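Local atomic coordinates of inactive dihydroorotase-like domain (Chaetomium thermophilum, PDB entry 5NNL), a protein that belongs to the dihydroorotase-like family of amidohydrolase-type barrels but is an inactive domain. Residues A[162-166]-A[209-213]; A[150-156]-A[174-180]; A[125-129]-A[270-274]. All blocks are in the same frame, centred on the assembly; numbering follows the deposited sequence.

Contact 1. Residues A[162-166]-A[209-213]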
loop_
_atom_site.group_PDB
_atom_site.type_symbol
_atom_site.label_atom_id
_atom_site.label_comp_id
_atom_site.label_asym_id
_atom_site.label_seq_id
_atom_site.Cartn_x
_atom_site.Cartn_y
_atom_site.Cartn_z
ATOM N N ILE A 162 11.180 -2.912 13.278
ATOM C CA ILE A 162 11.788 -1.726 12.678
ATOM C C ILE A 162 13.248 -1.608 13.093
ATOM O O ILE A 162 14.075 -1.093 12.332
ATOM C CB ILE A 162 10.992 -0.451 13.027
ATOM C CG1 ILE A 162 11.338 0.687 12.054
ATOM C CG2 ILE A 162 11.264 0.013 14.460
ATOM C CD1 ILE A 162 10.917 0.437 10.610
ATOM N N LYS A 163 13.596 -2.091 14.286
ATOM C CA LYS A 163 14.988 -2.048 14.717
ATOM C C LYS A 163 15.837 -3.079 13.985
ATOM O O LYS A 163 17.013 -2.821 13.705
ATOM C CB LYS A 163 15.079 -2.262 16.226
ATOM C CG LYS A 163 14.603 -1.065 17.036
ATOM C CD LYS A 163 15.043 -1.148 18.481
ATOM C CE LYS A 163 16.542 -0.900 18.622
ATOM N NZ LYS A 163 16.940 -0.713 20.043
ATOM N N LEU A 164 15.270 -4.244 13.671
ATOM C CA LEU A 164 15.996 -5.207 12.850
ATOM C C LEU A 164 16.226 -4.660 11.449
ATOM O O LEU A 164 17.299 -4.851 10.868
ATOM C CB LEU A 164 15.232 -6.532 12.797
ATOM C CG LEU A 164 15.823 -7.619 11.894
ATOM C CD1 LEU A 164 17.205 -8.042 12.367
ATOM C CD2 LEU A 164 14.888 -8.813 11.828
ATOM N N ILE A 165 15.231 -3.966 10.892
ATOM C CA ILE A 165 15.399 -3.354 9.578
ATOM C C ILE A 165 16.468 -2.271 9.635
ATOM O O ILE A 165 17.303 -2.158 8.730
ATOM C CB ILE A 165 14.046 -2.816 9.074
ATOM C CG1 ILE A 165 13.119 -3.984 8.726
ATOM C CG2 ILE A 165 14.224 -1.917 7.850
ATOM C CD1 ILE A 165 11.651 -3.622 8.695
ATOM N N THR A 166 16.470 -1.469 10.704
ATOM C CA THR A 166 17.522 -0.474 10.895
ATOM C C THR A 166 18.900 -1.126 10.848
ATOM O O THR A 166 19.815 -0.632 10.181
ATOM C CB THR A 166 17.325 0.249 12.230
ATOM O OG1 THR A 166 16.047 0.896 12.249
ATOM C CG2 THR A 166 18.424 1.282 12.456
ATOM N N HIS A 209 11.628 6.220 14.112
ATOM C CA HIS A 209 12.404 5.626 13.029
ATOM C C HIS A 209 11.948 6.106 11.656
ATOM O O HIS A 209 12.184 5.423 10.654
ATOM C CB HIS A 209 12.341 4.100 13.102
ATOM C CG HIS A 209 13.157 3.518 14.212
ATOM N ND1 HIS A 209 12.725 3.497 15.520
ATOM C CD2 HIS A 209 14.389 2.954 14.214
ATOM C CE1 HIS A 209 13.650 2.935 16.278
ATOM N NE2 HIS A 209 14.670 2.598 15.509
ATOM N N LEU A 210 11.303 7.265 11.582
ATOM C CA LEU A 210 10.864 7.792 10.294
ATOM C C LEU A 210 11.961 7.824 9.233
ATOM O O LEU A 210 11.652 7.552 8.064
ATOM C CB LEU A 210 10.266 9.193 10.489
ATOM C CG LEU A 210 8.939 9.239 11.247
ATOM C CD1 LEU A 210 8.531 10.683 11.516
ATOM C CD2 LEU A 210 7.847 8.520 10.493
ATOM N N PRO A 211 13.219 8.156 9.544
ATOM C CA PRO A 211 14.269 8.043 8.514
ATOM C C PRO A 211 14.412 6.639 7.958
ATOM O O PRO A 211 14.787 6.474 6.789
ATOM C CB PRO A 211 15.538 8.485 9.260
ATOM C CG PRO A 211 15.038 9.347 10.367
ATOM C CD PRO A 211 13.732 8.750 10.787
ATOM N N ILE A 212 14.116 5.621 8.766
ATOM C CA ILE A 212 14.240 4.234 8.331
ATOM C C ILE A 212 13.061 3.823 7.464
ATOM O O ILE A 212 13.186 2.924 6.627
ATOM C CB ILE A 212 14.370 3.316 9.562
ATOM C CG1 ILE A 212 15.586 3.714 10.407
ATOM C CG2 ILE A 212 14.422 1.837 9.157
ATOM C CD1 ILE A 212 16.873 3.909 9.628
ATOM N N ILE A 213 11.906 4.448 7.653
ATOM C CA ILE A 213 10.712 4.095 6.897
ATOM C C ILE A 213 10.781 4.799 5.548
ATOM O O ILE A 213 10.817 6.031 5.479
ATOM C CB ILE A 213 9.442 4.475 7.671
ATOM C CG1 ILE A 213 9.488 3.869 9.080
ATOM C CG2 ILE A 213 8.204 3.999 6.929
ATOM C CD1 ILE A 213 8.399 4.352 10.006
#

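Contact 2. Residues A[150-156]-A[174-180]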
loop_
_atom_site.group_PDB
_atom_site.type_symbol
_atom_site.label_atom_id
_atom_site.label_comp_id
_atom_site.label_asym_id
_atom_site.label_seq_id
_atom_site.Cartn_x
_atom_site.Cartn_y
_atom_site.Cartn_z
ATOM N N ARG A 150 17.149 -7.014 -3.717
ATOM C CA ARG A 150 16.348 -6.114 -2.903
ATOM C C ARG A 150 15.186 -6.855 -2.253
ATOM O O ARG A 150 14.676 -7.841 -2.789
ATOM C CB ARG A 150 15.805 -4.959 -3.751
ATOM C CG ARG A 150 16.867 -4.196 -4.528
ATOM C CD ARG A 150 16.254 -3.089 -5.378
ATOM N NE ARG A 150 15.662 -2.027 -4.561
ATOM C CZ ARG A 150 15.971 -0.732 -4.630
ATOM N NH1 ARG A 150 16.870 -0.279 -5.495
ATOM N NH2 ARG A 150 15.361 0.127 -3.825
ATOM N N ILE A 151 14.772 -6.363 -1.088
ATOM C CA ILE A 151 13.588 -6.858 -0.396
ATOM C C ILE A 151 12.868 -5.673 0.230
ATOM O O ILE A 151 13.503 -4.771 0.785
ATOM C CB ILE A 151 13.945 -7.908 0.678
ATOM C CG1 ILE A 151 12.683 -8.471 1.335
ATOM C CG2 ILE A 151 14.851 -7.306 1.730
ATOM C CD1 ILE A 151 11.853 -9.350 0.426
ATOM N N HIS A 152 11.539 -5.677 0.144
ATOM C CA HIS A 152 10.707 -4.634 0.729
ATOM C C HIS A 152 9.772 -5.254 1.755
ATOM O O HIS A 152 9.088 -6.240 1.462
ATOM C CB HIS A 152 9.888 -3.901 -0.337
ATOM C CG HIS A 152 9.067 -2.774 0.211
ATOM N ND1 HIS A 152 9.594 -1.525 0.459
ATOM C CD2 HIS A 152 7.765 -2.714 0.575
ATOM C CE1 HIS A 152 8.647 -0.740 0.942
ATOM N NE2 HIS A 152 7.528 -1.437 1.022
ATOM N N VAL A 153 9.738 -4.667 2.949
ATOM C CA VAL A 153 8.936 -5.165 4.061
ATOM C C VAL A 153 7.756 -4.226 4.258
ATOM O O VAL A 153 7.938 -3.014 4.418
ATOM C CB VAL A 153 9.768 -5.275 5.350
ATOM C CG1 VAL A 153 8.933 -5.873 6.474
ATOM C CG2 VAL A 153 11.015 -6.111 5.110
ATOM N N SER A 154 6.555 -4.788 4.280
ATOM C CA SER A 154 5.332 -4.004 4.258
ATOM C C SER A 154 4.618 -4.055 5.603
ATOM O O SER A 154 4.727 -5.028 6.354
ATOM C CB SER A 154 4.392 -4.504 3.159
ATOM O OG SER A 154 3.337 -3.584 2.936
ATOM N N ALA A 155 3.882 -2.983 5.890
ATOM C CA ALA A 155 3.039 -2.881 7.080
ATOM C C ALA A 155 3.822 -3.205 8.352
ATOM O O ALA A 155 3.360 -3.940 9.226
ATOM C CB ALA A 155 1.810 -3.782 6.952
ATOM N N VAL A 156 5.021 -2.631 8.461
ATOM C CA VAL A 156 5.782 -2.770 9.695
ATOM C C VAL A 156 5.000 -2.129 10.834
ATOM O O VAL A 156 4.428 -1.040 10.691
ATOM C CB VAL A 156 7.184 -2.153 9.554
ATOM C CG1 VAL A 156 7.984 -2.357 10.838
ATOM C CG2 VAL A 156 7.927 -2.776 8.367
ATOM N N LYS A 174 20.098 -4.659 1.214
ATOM C CA LYS A 174 19.206 -3.916 0.321
ATOM C C LYS A 174 17.752 -4.117 0.751
ATOM O O LYS A 174 16.962 -4.807 0.102
ATOM C CB LYS A 174 19.401 -4.354 -1.125
ATOM C CG LYS A 174 20.825 -4.256 -1.647
ATOM C CD LYS A 174 20.824 -4.146 -3.169
ATOM C CE LYS A 174 22.013 -4.843 -3.808
ATOM N NZ LYS A 174 23.305 -4.454 -3.184
ATOM N N VAL A 175 17.392 -3.486 1.866
ATOM C CA VAL A 175 16.046 -3.602 2.413
ATOM C C VAL A 175 15.406 -2.223 2.480
ATOM O O VAL A 175 16.061 -1.232 2.822
ATOM C CB VAL A 175 16.045 -4.283 3.800
ATOM C CG1 VAL A 175 16.932 -3.551 4.766
ATOM C CG2 VAL A 175 14.627 -4.397 4.346
ATOM N N THR A 176 14.122 -2.167 2.135
ATOM C CA THR A 176 13.283 -0.998 2.351
ATOM C C THR A 176 12.008 -1.456 3.044
ATOM O O THR A 176 11.735 -2.654 3.142
ATOM C CB THR A 176 12.952 -0.277 1.034
ATOM O OG1 THR A 176 12.192 -1.144 0.183
ATOM C CG2 THR A 176 14.226 0.143 0.315
ATOM N N CYS A 177 11.220 -0.505 3.541
ATOM C CA CYS A 177 10.012 -0.883 4.258
ATOM C C CYS A 177 8.980 0.230 4.199
ATOM O O CYS A 177 9.292 1.383 3.893
ATOM C CB CYS A 177 10.308 -1.218 5.726
ATOM S SG CYS A 177 10.895 0.191 6.697
ATOM N N ASP A 178 7.740 -0.136 4.520
ATOM C CA ASP A 178 6.668 0.831 4.682
ATOM C C ASP A 178 5.898 0.542 5.961
ATOM O O ASP A 178 6.006 -0.535 6.553
ATOM C CB ASP A 178 5.693 0.831 3.486
ATOM C CG ASP A 178 4.860 -0.436 3.395
ATOM O OD1 ASP A 178 5.162 -1.287 2.532
ATOM O OD2 ASP A 178 3.895 -0.579 4.179
ATOM N N VAL A 179 5.139 1.544 6.394
ATOM C CA VAL A 179 4.135 1.381 7.434
ATOM C C VAL A 179 2.812 1.865 6.867
ATOM O O VAL A 179 2.765 2.787 6.046
ATOM C CB VAL A 179 4.478 2.145 8.737
ATOM C CG1 VAL A 179 5.891 1.835 9.187
ATOM C CG2 VAL A 179 4.298 3.638 8.559
ATOM N N CYS A 180 1.732 1.232 7.302
ATOM C CA CYS A 180 0.405 1.726 6.975
ATOM C C CYS A 180 0.137 3.008 7.749
ATOM O O CYS A 180 0.491 3.123 8.925
ATOM C CB CYS A 180 -0.658 0.683 7.309
ATOM S SG CYS A 180 -0.360 -0.937 6.586
HETATM O O HOH W 1 13.996 -2.807 -1.570
HETATM O O HOH W 2 2.059 -0.593 9.593
#

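Contact 3. Residues A[125-129]-A[270-274]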
loop_
_atom_site.group_PDB
_atom_site.type_symbol
_atom_site.label_atom_id
_atom_site.label_comp_id
_atom_site.label_asym_id
_atom_site.label_seq_id
_atom_site.Cartn_x
_atom_site.Cartn_y
_atom_site.Cartn_z
ATOM N N HIS A 125 15.767 -8.356 -10.676
ATOM C CA HIS A 125 15.485 -6.928 -10.730
ATOM C C HIS A 125 13.993 -6.619 -10.703
ATOM O O HIS A 125 13.602 -5.483 -10.986
ATOM C CB HIS A 125 16.129 -6.315 -11.975
ATOM C CG HIS A 125 17.616 -6.167 -11.871
ATOM N ND1 HIS A 125 18.274 -6.114 -10.660
ATOM C CD2 HIS A 125 18.572 -6.061 -12.824
ATOM C CE1 HIS A 125 19.571 -5.980 -10.872
ATOM N NE2 HIS A 125 19.779 -5.946 -12.176
ATOM N N LYS A 126 13.154 -7.600 -10.372
ATOM C CA LYS A 126 11.727 -7.367 -10.183
ATOM C C LYS A 126 11.401 -7.355 -8.693
ATOM O O LYS A 126 11.807 -8.280 -7.973
ATOM C CB LYS A 126 10.917 -8.447 -10.891
ATOM C CG LYS A 126 9.511 -8.019 -11.306
ATOM C CD LYS A 126 9.070 -8.687 -12.608
ATOM C CE LYS A 126 8.585 -7.669 -13.638
ATOM N NZ LYS A 126 7.233 -7.130 -13.317
ATOM N N PRO A 127 10.691 -6.346 -8.183
ATOM C CA PRO A 127 10.550 -6.205 -6.727
ATOM C C PRO A 127 9.924 -7.418 -6.050
ATOM O O PRO A 127 9.061 -8.100 -6.609
ATOM C CB PRO A 127 9.652 -4.972 -6.578
ATOM C CG PRO A 127 9.876 -4.194 -7.819
ATOM C CD PRO A 127 10.085 -5.210 -8.900
ATOM N N ILE A 128 10.371 -7.664 -4.817
ATOM C CA ILE A 128 9.771 -8.644 -3.917
ATOM C C ILE A 128 9.337 -7.924 -2.648
ATOM O O ILE A 128 10.092 -7.123 -2.088
ATOM C CB ILE A 128 10.744 -9.793 -3.577
ATOM C CG1 ILE A 128 11.090 -10.581 -4.845
ATOM C CG2 ILE A 128 10.134 -10.718 -2.516
ATOM C CD1 ILE A 128 12.118 -11.689 -4.642
ATOM N N ILE A 129 8.127 -8.229 -2.188
ATOM C CA ILE A 129 7.528 -7.570 -1.035
ATOM C C ILE A 129 7.017 -8.643 -0.081
ATOM O O ILE A 129 6.477 -9.665 -0.515
ATOM C CB ILE A 129 6.394 -6.609 -1.461
ATOM C CG1 ILE A 129 5.573 -6.154 -0.249
ATOM C CG2 ILE A 129 5.492 -7.264 -2.491
ATOM C CD1 ILE A 129 4.568 -5.053 -0.563
ATOM N N GLU A 270 10.915 4.550 -6.953
ATOM C CA GLU A 270 12.204 3.926 -7.229
ATOM C C GLU A 270 12.231 2.472 -6.776
ATOM O O GLU A 270 12.741 1.603 -7.493
ATOM C CB GLU A 270 13.322 4.708 -6.543
ATOM C CG GLU A 270 14.708 4.414 -7.086
ATOM C CD GLU A 270 15.739 4.261 -5.986
ATOM O OE1 GLU A 270 15.827 3.159 -5.403
ATOM O OE2 GLU A 270 16.449 5.249 -5.698
ATOM N N ILE A 271 11.682 2.192 -5.593
ATOM C CA ILE A 271 11.728 0.841 -5.040
ATOM C C ILE A 271 10.983 -0.131 -5.941
ATOM O O ILE A 271 11.419 -1.271 -6.148
ATOM C CB ILE A 271 11.161 0.846 -3.608
ATOM C CG1 ILE A 271 12.117 1.594 -2.675
ATOM C CG2 ILE A 271 10.923 -0.569 -3.101
ATOM C CD1 ILE A 271 11.502 2.008 -1.357
ATOM N N PHE A 272 9.850 0.296 -6.491
ATOM C CA PHE A 272 9.025 -0.571 -7.315
ATOM C C PHE A 272 9.178 -0.291 -8.806
ATOM O O PHE A 272 8.398 -0.814 -9.608
ATOM C CB PHE A 272 7.563 -0.453 -6.885
ATOM C CG PHE A 272 7.275 -1.136 -5.577
ATOM C CD1 PHE A 272 7.410 -0.455 -4.380
ATOM C CD2 PHE A 272 6.896 -2.470 -5.545
ATOM C CE1 PHE A 272 7.158 -1.085 -3.173
ATOM C CE2 PHE A 272 6.643 -3.107 -4.343
ATOM C CZ PHE A 272 6.775 -2.413 -3.155
ATOM N N GLU A 273 10.177 0.503 -9.192
ATOM C CA GLU A 273 10.513 0.718 -10.598
ATOM C C GLU A 273 9.288 1.172 -11.390
ATOM O O GLU A 273 8.962 0.631 -12.448
ATOM C CB GLU A 273 11.116 -0.550 -11.203
ATOM C CG GLU A 273 12.374 -1.031 -10.492
ATOM C CD GLU A 273 12.516 -2.541 -10.502
ATOM O OE1 GLU A 273 11.914 -3.193 -11.384
ATOM O OE2 GLU A 273 13.226 -3.074 -9.619
ATOM N N LEU A 274 8.604 2.180 -10.863
ATOM C CA LEU A 274 7.395 2.692 -11.488
ATOM C C LEU A 274 7.731 3.824 -12.452
ATOM O O LEU A 274 8.683 4.582 -12.254
ATOM C CB LEU A 274 6.407 3.171 -10.424
ATOM C CG LEU A 274 6.017 2.102 -9.400
ATOM C CD1 LEU A 274 5.098 2.679 -8.330
ATOM C CD2 LEU A 274 5.362 0.905 -10.080
#

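Contact 1. Residues A[162-166]-A[209-213]
Ile-162 sets its CG2 methyl over one face of the His-209 imidazole, toward the rim. The methyl sits 4.0 Å from the ring centroid, 14° off the ring normal, which makes this a CH-pi contact. The two side chains run past each other in opposite directions. While CG2 rests on the ring, CG1 lies beside the root of the histidine, 3.7 Å from His-209 CB. With CG1 anti to the backbone N (chi1 -161°), the longer branch passes His-209 CB and carries CD1 away from the imidazole, toward two more isoleucines. CD1 lies 4.0 Å from Ile-212 CG2 and equally near Ile-213 CG1.

Thr-166 comes from one turn further along the helix. Its side chain stands nearly at right angles to those of both His-209 and Ile-212. The hydroxyl OG1 is 3.3 Å from His-209 CD2 and 3.4 Å from Ile-212 CG1, so it lies between the ring and the aliphatic branch. Its polar need is met within its own helix. OG1 donates to Ile-162 O at 2.8 Å, tilted 29° from the carbonyl plane, and Thr-166 N reaches the same oxygen from the opposite face. Lys-163 adds only its aliphatic CG near the ring, at an oblique position. Ile-165 CG2 meets Ile-212 CG2 and completes the apolar part. The ring itself is positioned by the hydrogen bond between its ND1 and Ala-205 O, which helps fix its rotation.

The contact is packing on the outer layer of the barrel. It joins helix 159-170 to the loop between helix 200-207 and strand 215-217. Lys-169 NZ bonds to Ile-212 O and adds a polar tie between the same parts. On the inner side, Ile-162 and Ile-165 rest on Cys-177 of strand 175-180, and Ile-213 rests on Val-179 of that strand.

Contact 2. Residues A[150-156]-A[174-180]
His-152 and Thr-176 are paired across two neighbouring parallel strands, 151-153 and 175-180. Helix 159-170 connects these strands, making a beta-alpha-beta unit of a barrel of the amidohydrolase type. Strand directions differ by 22°, and each residue of 151-153 bridges the one 24 positions later. The backbone ladder includes Val-153 N to Thr-176 O at 2.8 Å and Asp-178 N to Val-153 O at 2.9 Å.

The side chain of His-152 can be followed outward. CB lies 3.6 Å from Thr-176 OG1. CG is anti to the backbone N (chi1 -177°), which lays the ring over the adjacent strand. ND1 then meets Thr-176 OG1 in the ring plane at 2.6 Å, a short, nearly straight hydrogen bond in which either atom could be the donor. CE1 passes near the backbone of Cys-177. NE2 at the far end donates to the anti lone pair of Asp-178 OD1 at 2.8 Å; this oxygen lies slightly out of the ring plane. Both ring nitrogens are thus held, and the ring's rotation is fixed.

The carboxylate of Asp-178 is in turn gripped by its neighbours. Ser-154 OG donates to the syn lone pair of OD1, so this oxygen takes two bonds. Ala-155 N approaches OD2 at 3.0 Å from above the carboxylate plane, 48° out of it. Ser-217 OG also bonds to OD2. Three partners besides His-152 thus hold the buried carboxylate.

The sheet face carrying Ile-151, Val-153, Val-175 and Cys-177 is apolar and packs on helices 134-146 and 159-170. Val-156 CG2 joins it beside Cys-177 CB. At the end of the pairing, one water links the two chain segments: it donates to Val-156 O at 2.6 Å and accepts from Cys-180 N.

Contact 3. Residues A[125-129]-A[270-274]
Pro-127 presses its ring against the turn that follows helix 257-271. Its CG is 3.7 Å from Ile-271 O and 3.8 Å from Phe-272 CA, so this corner of the proline sits on the backbone. Its CB meets the aromatic ring of Phe-272, 3.9 Å from CD2, in an oblique approach. The phenyl ring comes to the proline because CG of Phe-272 stands beside the backbone N and anti to the carbonyl carbon (chi1 -74°). The far end of the ring is met at its edge by Ile-129 CD1, 4.3 Å from Phe-272 CZ. Pro-127 and Ile-129 thus touch different parts of one ring.

Glu-273 CB points toward the segment that holds the proline. As modelled, its carboxylate lies near Pro-127 CD and very close to His-125 O. Two acceptors face each other there, so the placement of this exposed tip is doubtful.

The next shell explains how these residues are set. Glu-273 has positive phi and is the C-prime residue of a Schellman motif that ends the helix. Leu-274 N turns back to Lys-269 O, and Glu-273 N makes a weak bond to Glu-270 O. This turn leaves Phe-272 at the point where the chain quits the helix, directed into the interior. There its ring packs edge-to-face with His-152, and Ile-12 and Arg-43 also touch it. Before strand 128-130, Lys-126 O accepts hydrogen bonds from Trp-122 NE1 and Arg-149 NH2, which probably help place Pro-127.

Phe-272 thus packs into the barrel interior near the N-terminal ends of strands 128-130 and 151-153. The contact joins the C-terminal end of helix 257-271 to the start of strand 128-130, which lies between strands 98-100 and 151-153 in the barrel.

In the fold
Contact 2 lies between the other two. Its centre is 9 Å from that of contact 1 and 11 Å from that of contact 3. Contacts 1 and 3 have centres 19 Å apart and do not touch; their nearest atoms are about 7 Å apart. Contact 1 packs on the helix side of the strand pair, where Ile-213 CD1 is 3.6 Å from Val-179 CG1. Contact 3 joins contact 2 through neighbouring strands, with a probable hydrogen bond of 3.0 Å between His-152 N and Ile-128 O. A long, weak ion pair links Arg-150 to Glu-270. Along the chain, the loop closed by contact 3 encloses both other contacts.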